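Local coordinates for protein 3' terminal uridylyl transferase (PDB 5HZD) that adds uridines to the 3'-hydroxyl ends of guide, ribosomal and some messenger RNAs in trypanosome mitochondria, using UTP, at residues 456-464 with 474-484; 309-320 with 394-403. All coordinates share one frame; numbering follows the deposited sequence.

Along the chain, interaction 2 comes first. It sets helix 310-324, which carries UTP-binding residues such as Lys318, against helix 385-409, closing a long loop through which helix 336-349 runs. Interaction 1 follows in series: once the first loop is shut, 456-464 meets 474-484, enclosing nine residues without helix or strand that make up most of the proposed nucleotide recognition motif. The two contacts do not nest or cross; the centres of interaction 1 and interaction 2 lie about 25 Å apart and the nearest atoms of interactions 1 and 2 about 10 Å. Helix 481-497 relates them, beginning in interaction 1 and packing farther along, through Leu491, against Trp320 and Phe403 of interaction 2.

Interaction 1 (456-464 with 474-484); sequences RHPTRYELC and NLGRHIGVTKS. With SO4 (sulfate ion), chain C.
Arg460 and Arg477 bring the two backbones together: Arg460 N donates to Arg477 O at 2.8 Å, and Arg477 CA points its hydrogen back at Arg460 O. Neither segment is a strand here. Two overlapping type I turns, Asn474 to Arg477 and Gly476 to Ile479, lead 474-484 to Gly480, the N-cap position of helix 481-497.

The amide of Asn474 joins the loops. With CG anti to the backbone N (chi1 -178°), it enters between two carbonyls, and ND2 donates to Arg460 O at 2.8 Å and to Leu463 O at 3.2 Å, both acceptors lying in the amide plane. On its other branch, OD1 receives Gly476 N from above the carbonyl plane in an Asx turn, and also Ile465 N. Arg460 runs its aliphatic part over Ile479 O and Gly480, while its guanidinium has Pro458 CD on one face and NH1 reaches Glu435 in a salt bridge. Leu463 packs CD1 on Ile479 CG2, 4.0 Å away, and CG on Ser484 CB. Nearby, a water donates to Glu462 OE2 and Ser484 OG, and His19 of the zinc finger also bonds OE2.

Farther out, Arg477 turns CG between its backbone N and carbonyl carbon (chi1 65°) and extends outward. NH1 donates to Asn474 O, while NE reaches sulfate O3 at 2.9 Å; sulfate O4 is shared by Arg477 NH2 and His478 NE2, 3.0 Å from the latter.

Asn474 is the last residue of the proposed nucleotide recognition motif, so its doubly donating amide probably fixes the shape of that loop from its end. The sulfate, probably from the crystallisation liquor, marks a spot where Arg477 and His478 can hold an anion.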
loop_
_atom_site.group_PDB
_atom_site.type_symbol
_atom_site.label_atom_id
_atom_site.label_comp_id
_atom_site.label_asym_id
_atom_site.label_seq_id
_atom_site.Cartn_x
_atom_site.Cartn_y
_atom_site.Cartn_z
ATOM N N ARG A 456 30.980 -7.168 -1.104
ATOM C CA ARG A 456 30.157 -7.909 -0.158
ATOM C C ARG A 456 28.719 -7.422 -0.249
ATOM O O ARG A 456 28.389 -6.613 -1.117
ATOM C CB ARG A 456 30.690 -7.721 1.267
ATOM C CG ARG A 456 30.803 -9.019 2.037
ATOM C CD ARG A 456 31.383 -8.823 3.429
ATOM N NE ARG A 456 30.407 -8.302 4.385
ATOM C CZ ARG A 456 29.365 -8.991 4.849
ATOM N NH1 ARG A 456 29.145 -10.234 4.441
ATOM N NH2 ARG A 456 28.534 -8.436 5.721
ATOM N N HIS A 457 27.860 -7.913 0.639
ATOM C CA HIS A 457 26.531 -7.327 0.803
ATOM C C HIS A 457 26.272 -6.984 2.256
ATOM O O HIS A 457 25.439 -7.607 2.907
ATOM C CB HIS A 457 25.435 -8.259 0.286
ATOM C CG HIS A 457 25.245 -8.196 -1.197
ATOM N ND1 HIS A 457 25.476 -9.275 -2.025
ATOM C CD2 HIS A 457 24.850 -7.179 -2.000
ATOM C CE1 HIS A 457 25.232 -8.924 -3.276
ATOM N NE2 HIS A 457 24.852 -7.659 -3.288
ATOM N N PRO A 458 27.001 -5.991 2.780
ATOM C CA PRO A 458 26.806 -5.643 4.184
ATOM C C PRO A 458 25.460 -4.941 4.386
ATOM O O PRO A 458 24.804 -4.495 3.433
ATOM C CB PRO A 458 27.951 -4.657 4.462
ATOM C CG PRO A 458 28.924 -4.793 3.283
ATOM C CD PRO A 458 28.026 -5.154 2.132
ATOM N N THR A 459 25.035 -4.853 5.638
ATOM C CA THR A 459 23.951 -3.941 5.955
ATOM C C THR A 459 24.572 -2.561 5.848
ATOM O O THR A 459 25.551 -2.270 6.521
ATOM C CB THR A 459 23.496 -4.186 7.392
ATOM O OG1 THR A 459 22.923 -5.502 7.474
ATOM C CG2 THR A 459 22.472 -3.157 7.789
ATOM N N ARG A 460 24.006 -1.712 4.989
ATOM C CA ARG A 460 24.611 -0.410 4.695
ATOM C C ARG A 460 23.910 0.654 5.531
ATOM O O ARG A 460 22.707 0.537 5.828
ATOM C CB ARG A 460 24.417 -0.045 3.224
ATOM C CG ARG A 460 25.165 -0.962 2.261
ATOM C CD ARG A 460 26.650 -0.851 2.474
ATOM N NE ARG A 460 27.404 -1.510 1.409
ATOM C CZ ARG A 460 28.716 -1.615 1.362
ATOM N NH1 ARG A 460 29.494 -1.091 2.325
ATOM N NH2 ARG A 460 29.265 -2.241 0.344
ATOM N N TYR A 461 24.691 1.660 5.933
ATOM C CA TYR A 461 24.179 2.783 6.715
ATOM C C TYR A 461 24.604 4.086 6.058
ATOM O O TYR A 461 24.926 5.070 6.729
ATOM C CB TYR A 461 24.720 2.731 8.153
ATOM C CG TYR A 461 24.264 1.522 8.952
ATOM C CD1 TYR A 461 22.921 1.206 9.058
ATOM C CD2 TYR A 461 25.184 0.713 9.614
ATOM C CE1 TYR A 461 22.490 0.111 9.793
ATOM C CE2 TYR A 461 24.764 -0.398 10.348
ATOM C CZ TYR A 461 23.415 -0.676 10.445
ATOM O OH TYR A 461 22.988 -1.774 11.171
ATOM N N GLU A 462 24.619 4.091 4.725
ATOM C CA GLU A 462 24.920 5.293 3.970
ATOM C C GLU A 462 23.753 6.252 4.001
ATOM O O GLU A 462 23.905 7.434 4.370
ATOM C CB GLU A 462 25.202 4.910 2.519
ATOM C CG GLU A 462 25.863 5.991 1.714
ATOM C CD GLU A 462 27.297 6.317 2.129
ATOM O OE1 GLU A 462 28.105 5.414 2.493
ATOM O OE2 GLU A 462 27.621 7.519 2.075
ATOM N N LEU A 463 22.599 5.756 3.574
ATOM C CA LEU A 463 21.361 6.515 3.690
ATOM C C LEU A 463 20.499 5.805 4.706
ATOM O O LEU A 463 20.166 4.619 4.515
ATOM C CB LEU A 463 20.623 6.536 2.351
ATOM C CG LEU A 463 21.398 6.987 1.116
ATOM C CD1 LEU A 463 20.412 7.128 -0.046
ATOM C CD2 LEU A 463 22.094 8.312 1.391
ATOM N N CYS A 464 20.135 6.487 5.788
ATOM C CA CYS A 464 19.441 5.805 6.876
ATOM C C CYS A 464 18.029 6.304 7.102
ATOM O O CYS A 464 17.813 7.510 7.298
ATOM C CB CYS A 464 20.224 5.980 8.180
ATOM S SG CYS A 464 21.820 5.140 8.131
ATOM N N ASN A 474 17.149 -0.665 9.001
ATOM C CA ASN A 474 17.354 0.459 8.103
ATOM C C ASN A 474 16.663 0.217 6.784
ATOM O O ASN A 474 16.997 -0.737 6.070
ATOM C CB ASN A 474 18.863 0.697 7.855
ATOM C CG ASN A 474 19.126 1.910 6.958
ATOM O OD1 ASN A 474 18.243 2.743 6.773
ATOM N ND2 ASN A 474 20.339 1.997 6.379
ATOM N N LEU A 475 15.722 1.085 6.429
ATOM C CA LEU A 475 15.054 0.940 5.135
ATOM C C LEU A 475 16.025 1.185 3.977
ATOM O O LEU A 475 15.764 0.783 2.842
ATOM C CB LEU A 475 13.784 1.804 5.039
ATOM C CG LEU A 475 12.797 1.533 6.185
ATOM C CD1 LEU A 475 11.556 2.403 6.040
ATOM C CD2 LEU A 475 12.381 0.060 6.169
ATOM N N GLY A 476 17.167 1.812 4.256
ATOM C CA GLY A 476 18.202 1.930 3.250
ATOM C C GLY A 476 19.344 0.917 3.330
ATOM O O GLY A 476 20.442 1.169 2.807
ATOM N N ARG A 477 19.105 -0.219 3.990
ATOM C CA ARG A 477 20.146 -1.196 4.253
ATOM C C ARG A 477 20.826 -1.814 3.046
ATOM O O ARG A 477 21.913 -2.381 3.181
ATOM C CB ARG A 477 19.615 -2.317 5.158
ATOM C CG ARG A 477 18.512 -3.145 4.507
ATOM C CD ARG A 477 17.774 -4.020 5.520
ATOM N NE ARG A 477 16.636 -4.708 4.875
ATOM C CZ ARG A 477 15.470 -4.133 4.589
ATOM N NH1 ARG A 477 15.259 -2.841 4.867
ATOM N NH2 ARG A 477 14.505 -4.846 4.015
ATOM N N HIS A 478 20.209 -1.737 1.871
ATOM C CA HIS A 478 20.876 -2.285 0.687
ATOM C C HIS A 478 21.523 -1.215 -0.176
ATOM O O HIS A 478 22.057 -1.531 -1.250
ATOM C CB HIS A 478 19.909 -3.097 -0.196
ATOM C CG HIS A 478 19.168 -4.174 0.539
ATOM N ND1 HIS A 478 19.796 -5.257 1.116
ATOM C CD2 HIS A 478 17.844 -4.329 0.779
ATOM C CE1 HIS A 478 18.889 -6.029 1.692
ATOM N NE2 HIS A 478 17.699 -5.490 1.498
ATOM N N ILE A 479 21.503 0.037 0.291
ATOM C CA ILE A 479 22.037 1.142 -0.487
ATOM C C ILE A 479 23.471 1.472 -0.117
ATOM O O ILE A 479 23.724 2.182 0.866
ATOM C CB ILE A 479 21.128 2.390 -0.369
ATOM C CG1 ILE A 479 19.708 2.014 -0.797
ATOM C CG2 ILE A 479 21.713 3.540 -1.205
ATOM C CD1 ILE A 479 18.691 3.149 -0.649
ATOM N N GLY A 480 24.417 0.941 -0.888
ATOM C CA GLY A 480 25.816 1.272 -0.708
ATOM C C GLY A 480 26.176 2.596 -1.371
ATOM O O GLY A 480 25.298 3.291 -1.879
ATOM N N VAL A 481 27.451 2.944 -1.391
ATOM C CA VAL A 481 27.841 4.301 -1.780
ATOM C C VAL A 481 27.451 4.687 -3.214
ATOM O O VAL A 481 26.888 5.776 -3.417
ATOM C CB VAL A 481 29.331 4.592 -1.506
ATOM C CG1 VAL A 481 30.264 3.730 -2.357
ATOM C CG2 VAL A 481 29.621 6.100 -1.694
ATOM N N THR A 482 27.732 3.840 -4.198
ATOM C CA THR A 482 27.357 4.210 -5.568
ATOM C C THR A 482 25.846 4.268 -5.708
ATOM O O THR A 482 25.313 5.195 -6.337
ATOM C CB THR A 482 28.019 3.307 -6.662
ATOM O OG1 THR A 482 27.596 1.947 -6.493
ATOM C CG2 THR A 482 29.497 3.399 -6.550
ATOM N N LYS A 483 25.124 3.333 -5.094
ATOM C CA LYS A 483 23.675 3.412 -5.173
ATOM C C LYS A 483 23.198 4.715 -4.515
ATOM O O LYS A 483 22.240 5.343 -4.982
ATOM C CB LYS A 483 23.015 2.187 -4.512
ATOM C CG LYS A 483 23.098 0.913 -5.335
ATOM C CD LYS A 483 22.076 -0.125 -4.868
ATOM C CE LYS A 483 22.214 -1.404 -5.677
ATOM N NZ LYS A 483 21.235 -2.436 -5.231
ATOM N N SER A 484 23.861 5.132 -3.437
ATOM C CA SER A 484 23.396 6.318 -2.691
ATOM C C SER A 484 23.568 7.561 -3.556
ATOM O O SER A 484 22.759 8.490 -3.486
ATOM C CB SER A 484 24.137 6.502 -1.347
ATOM O OG SER A 484 25.459 6.988 -1.529
HETATM S S SO4 C . 16.312 -8.261 3.787
HETATM O O1 SO4 C . 15.233 -8.627 4.699
HETATM O O2 SO4 C . 16.950 -9.473 3.266
HETATM O O3 SO4 C . 17.306 -7.467 4.513
HETATM O O4 SO4 C . 15.752 -7.479 2.683
HETATM O O HOH W 1 26.345 8.892 0.007
HETATM O O HOH W 2 22.517 2.944 3.072
#

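Interaction 2 (309-320 with 394-403); sequences CARPGAIVLKDW and AAGDMLVGFF
Trp320 and Phe403 form a T-shaped pair, the edge of the phenylalanine directed at the face of the indole. CE1 of Phe403 stands over that face toward the rim, 3.5 Å from Trp320 CZ2, and the planes of the phenylalanine and the six-membered ring are 86° apart. Phe403 in turn has CD1 of Phe402 centred over one of its own faces. The ring of Phe402 takes Leu317 CD1 almost exactly above its middle, 3.8 Å from the centroid and 5° off the normal, a well-aimed CH-pi contact, and has Phe403 CD2 at its edge.

Leu317 divides its two methyls among three partners. CD1 sits over the Phe402 face, and CD2 touches Leu399 CD1, 3.6 Å away, as well as Phe402 CE1 and Phe403 CZ. Leu399, its CG anti to the backbone N, slides CD1 past Leu317 and sets CD2 4.0 Å from Val316 CG1. At the other end, where the two backbones come closest, Cys309 SG rests on the methyls of Ala394 and Ala395, and Cys309 CB lies 3.8 Å from Met398 SD. No hydrogen bond crosses the contact; shape and apolar burial hold it.

The segment axes approach to 10.1 Å and cross at -48°, with both helices running broadly in the same direction. Small residues meet near the start of the contact, and large aromatic ones fill the farther end. Helix 310-324 also carries Lys318, which binds UTP, its side chain turned from this interface. Helix 481-497 packs on the aromatic end through Leu491, which touches both Trp320 and Phe403. Helix 336-349 borders Leu317 with Trp343 and Met398 with Leu347, while Ile69 of helix 59-76 meets Leu399. The contact thus lies in a largely helical core, among helices 59-76, 336-349 and 481-497.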
loop_
_atom_site.group_PDB
_atom_site.type_symbol
_atom_site.label_atom_id
_atom_site.label_comp_id
_atom_site.label_asym_id
_atom_site.label_seq_id
_atom_site.Cartn_x
_atom_site.Cartn_y
_atom_site.Cartn_z
ATOM N N CYS A 309 -2.089 19.527 2.104
ATOM C CA CYS A 309 -1.201 19.208 0.993
ATOM C C CYS A 309 -0.386 17.941 1.229
ATOM O O CYS A 309 0.431 17.517 0.366
ATOM C CB CYS A 309 -0.259 20.383 0.717
ATOM S SG CYS A 309 -1.176 21.833 0.285
ATOM N N ALA A 310 -0.601 17.266 2.359
ATOM C CA ALA A 310 0.257 16.126 2.657
ATOM C C ALA A 310 -0.033 14.892 1.804
ATOM O O ALA A 310 0.894 14.237 1.301
ATOM C CB ALA A 310 0.208 15.775 4.173
ATOM N N ARG A 311 -1.307 14.563 1.583
ATOM C CA ARG A 311 -1.554 13.432 0.677
ATOM C C ARG A 311 -1.165 13.723 -0.780
ATOM O O ARG A 311 -0.534 12.873 -1.419
ATOM C CB ARG A 311 -3.001 12.950 0.760
ATOM C CG ARG A 311 -3.348 12.277 2.091
ATOM C CD ARG A 311 -4.849 11.996 2.117
ATOM N NE ARG A 311 -5.601 13.235 2.194
ATOM C CZ ARG A 311 -6.898 13.319 1.935
ATOM N NH1 ARG A 311 -7.572 12.237 1.551
ATOM N NH2 ARG A 311 -7.505 14.495 2.038
ATOM N N PRO A 312 -1.531 14.903 -1.320
ATOM C CA PRO A 312 -1.121 15.161 -2.708
ATOM C C PRO A 312 0.393 15.070 -2.896
ATOM O O PRO A 312 0.886 14.470 -3.873
ATOM C CB PRO A 312 -1.660 16.581 -2.967
ATOM C CG PRO A 312 -2.926 16.602 -2.141
ATOM C CD PRO A 312 -2.468 15.941 -0.835
ATOM N N GLY A 313 1.166 15.593 -1.949
ATOM C CA GLY A 313 2.605 15.478 -2.091
ATOM C C GLY A 313 3.089 14.040 -2.009
ATOM O O GLY A 313 4.014 13.673 -2.716
ATOM N N ALA A 314 2.480 13.247 -1.127
ATOM C CA ALA A 314 2.877 11.862 -0.967
ATOM C C ALA A 314 2.604 11.093 -2.249
ATOM O O ALA A 314 3.415 10.243 -2.656
ATOM C CB ALA A 314 2.109 11.236 0.181
ATOM N N ILE A 315 1.485 11.390 -2.897
ATOM C CA ILE A 315 1.142 10.714 -4.166
ATOM C C ILE A 315 2.127 11.040 -5.275
ATOM O O ILE A 315 2.646 10.138 -5.975
ATOM C CB ILE A 315 -0.297 11.068 -4.547
ATOM C CG1 ILE A 315 -1.244 10.408 -3.532
ATOM C CG2 ILE A 315 -0.632 10.602 -5.971
ATOM C CD1 ILE A 315 -2.678 10.971 -3.642
ATOM N N VAL A 316 2.459 12.320 -5.406
ATOM C CA VAL A 316 3.408 12.734 -6.436
ATOM C C VAL A 316 4.793 12.175 -6.158
ATOM O O VAL A 316 5.486 11.741 -7.082
ATOM C CB VAL A 316 3.450 14.284 -6.559
ATOM C CG1 VAL A 316 4.634 14.746 -7.406
ATOM C CG2 VAL A 316 2.144 14.776 -7.152
ATOM N N LEU A 317 5.200 12.139 -4.890
ATOM C CA LEU A 317 6.498 11.550 -4.556
ATOM C C LEU A 317 6.547 10.044 -4.790
ATOM O O LEU A 317 7.589 9.517 -5.157
ATOM C CB LEU A 317 6.882 11.860 -3.111
ATOM C CG LEU A 317 7.286 13.339 -2.973
ATOM C CD1 LEU A 317 7.490 13.682 -1.496
ATOM C CD2 LEU A 317 8.571 13.702 -3.776
ATOM N N LYS A 318 5.446 9.334 -4.568
ATOM C CA LYS A 318 5.469 7.896 -4.866
ATOM C C LYS A 318 5.728 7.703 -6.348
ATOM O O LYS A 318 6.582 6.886 -6.721
ATOM C CB LYS A 318 4.127 7.263 -4.540
ATOM C CG LYS A 318 4.056 5.736 -4.870
ATOM C CD LYS A 318 2.646 5.263 -4.548
ATOM C CE LYS A 318 2.601 3.798 -4.162
ATOM N NZ LYS A 318 3.215 2.980 -5.227
ATOM N N ASP A 319 5.003 8.442 -7.196
ATOM C CA ASP A 319 5.164 8.283 -8.630
ATOM C C ASP A 319 6.572 8.712 -9.061
ATOM O O ASP A 319 7.213 8.023 -9.847
ATOM C CB ASP A 319 4.100 9.090 -9.404
ATOM C CG ASP A 319 2.693 8.550 -9.206
ATOM O OD1 ASP A 319 2.560 7.405 -8.708
ATOM O OD2 ASP A 319 1.736 9.284 -9.570
ATOM N N TRP A 320 7.047 9.853 -8.560
ATOM C CA TRP A 320 8.399 10.317 -8.851
ATOM C C TRP A 320 9.448 9.279 -8.446
ATOM O O TRP A 320 10.434 9.019 -9.166
ATOM C CB TRP A 320 8.692 11.635 -8.129
ATOM C CG TRP A 320 10.163 11.887 -8.033
ATOM C CD1 TRP A 320 10.970 12.371 -9.030
ATOM C CD2 TRP A 320 11.019 11.597 -6.931
ATOM N NE1 TRP A 320 12.269 12.420 -8.598
ATOM C CE2 TRP A 320 12.339 11.937 -7.319
ATOM C CE3 TRP A 320 10.807 11.067 -5.654
ATOM C CZ2 TRP A 320 13.446 11.783 -6.470
ATOM C CZ3 TRP A 320 11.906 10.924 -4.796
ATOM C CH2 TRP A 320 13.210 11.281 -5.208
ATOM N N ALA A 394 1.013 26.449 -1.655
ATOM C CA ALA A 394 1.603 25.712 -0.544
ATOM C C ALA A 394 2.156 24.380 -1.017
ATOM O O ALA A 394 3.261 23.996 -0.648
ATOM C CB ALA A 394 0.556 25.458 0.559
ATOM N N ALA A 395 1.377 23.651 -1.821
ATOM C CA ALA A 395 1.831 22.345 -2.321
ATOM C C ALA A 395 3.134 22.473 -3.117
ATOM O O ALA A 395 4.075 21.662 -2.952
ATOM C CB ALA A 395 0.749 21.677 -3.170
ATOM N N GLY A 396 3.193 23.452 -4.007
ATOM C CA GLY A 396 4.417 23.667 -4.751
ATOM C C GLY A 396 5.581 24.019 -3.839
ATOM O O GLY A 396 6.686 23.471 -3.982
ATOM N N ASP A 397 5.353 24.924 -2.897
ATOM C CA ASP A 397 6.406 25.318 -1.954
ATOM C C ASP A 397 6.913 24.100 -1.171
ATOM O O ASP A 397 8.121 23.938 -0.922
ATOM C CB ASP A 397 5.846 26.264 -0.896
ATOM C CG ASP A 397 5.648 27.674 -1.384
ATOM O OD1 ASP A 397 6.180 28.050 -2.455
ATOM O OD2 ASP A 397 4.950 28.424 -0.654
ATOM N N MET A 398 5.978 23.270 -0.728
ATOM C CA MET A 398 6.335 22.117 0.090
ATOM C C MET A 398 7.114 21.070 -0.678
ATOM O O MET A 398 8.062 20.481 -0.158
ATOM C CB MET A 398 5.077 21.516 0.693
ATOM C CG MET A 398 4.491 22.476 1.707
ATOM S SD MET A 398 2.786 22.059 2.165
ATOM C CE MET A 398 3.030 20.591 3.178
ATOM N N LEU A 399 6.715 20.834 -1.923
ATOM C CA LEU A 399 7.425 19.847 -2.736
ATOM C C LEU A 399 8.823 20.317 -3.124
ATOM O O LEU A 399 9.797 19.560 -3.016
ATOM C CB LEU A 399 6.620 19.446 -3.973
ATOM C CG LEU A 399 7.174 18.178 -4.620
ATOM C CD1 LEU A 399 6.958 16.970 -3.733
ATOM C CD2 LEU A 399 6.538 17.950 -6.026
ATOM N N VAL A 400 8.956 21.568 -3.551
ATOM C CA VAL A 400 10.288 22.107 -3.826
ATOM C C VAL A 400 11.139 22.034 -2.558
ATOM O O VAL A 400 12.318 21.660 -2.584
ATOM C CB VAL A 400 10.171 23.571 -4.286
ATOM C CG1 VAL A 400 11.563 24.232 -4.336
ATOM C CG2 VAL A 400 9.526 23.591 -5.609
ATOM N N GLY A 401 10.508 22.331 -1.430
ATOM C CA GLY A 401 11.191 22.327 -0.159
ATOM C C GLY A 401 11.678 20.940 0.240
ATOM O O GLY A 401 12.721 20.826 0.887
ATOM N N PHE A 402 10.941 19.897 -0.154
ATOM C CA PHE A 402 11.343 18.516 0.136
ATOM C C PHE A 402 12.658 18.210 -0.598
ATOM O O PHE A 402 13.614 17.672 -0.021
ATOM C CB PHE A 402 10.227 17.550 -0.304
ATOM C CG PHE A 402 10.636 16.089 -0.373
ATOM C CD1 PHE A 402 11.166 15.546 -1.537
ATOM C CD2 PHE A 402 10.422 15.252 0.715
ATOM C CE1 PHE A 402 11.527 14.214 -1.626
ATOM C CE2 PHE A 402 10.753 13.914 0.641
ATOM C CZ PHE A 402 11.293 13.394 -0.536
ATOM N N PHE A 403 12.708 18.553 -1.875
ATOM C CA PHE A 403 13.911 18.271 -2.667
ATOM C C PHE A 403 15.063 19.142 -2.192
ATOM O O PHE A 403 16.203 18.683 -2.132
ATOM C CB PHE A 403 13.628 18.460 -4.162
ATOM C CG PHE A 403 12.806 17.350 -4.736
ATOM C CD1 PHE A 403 13.389 16.114 -4.983
ATOM C CD2 PHE A 403 11.447 17.517 -5.000
ATOM C CE1 PHE A 403 12.625 15.077 -5.517
ATOM C CE2 PHE A 403 10.695 16.481 -5.518
ATOM C CZ PHE A 403 11.278 15.263 -5.783
#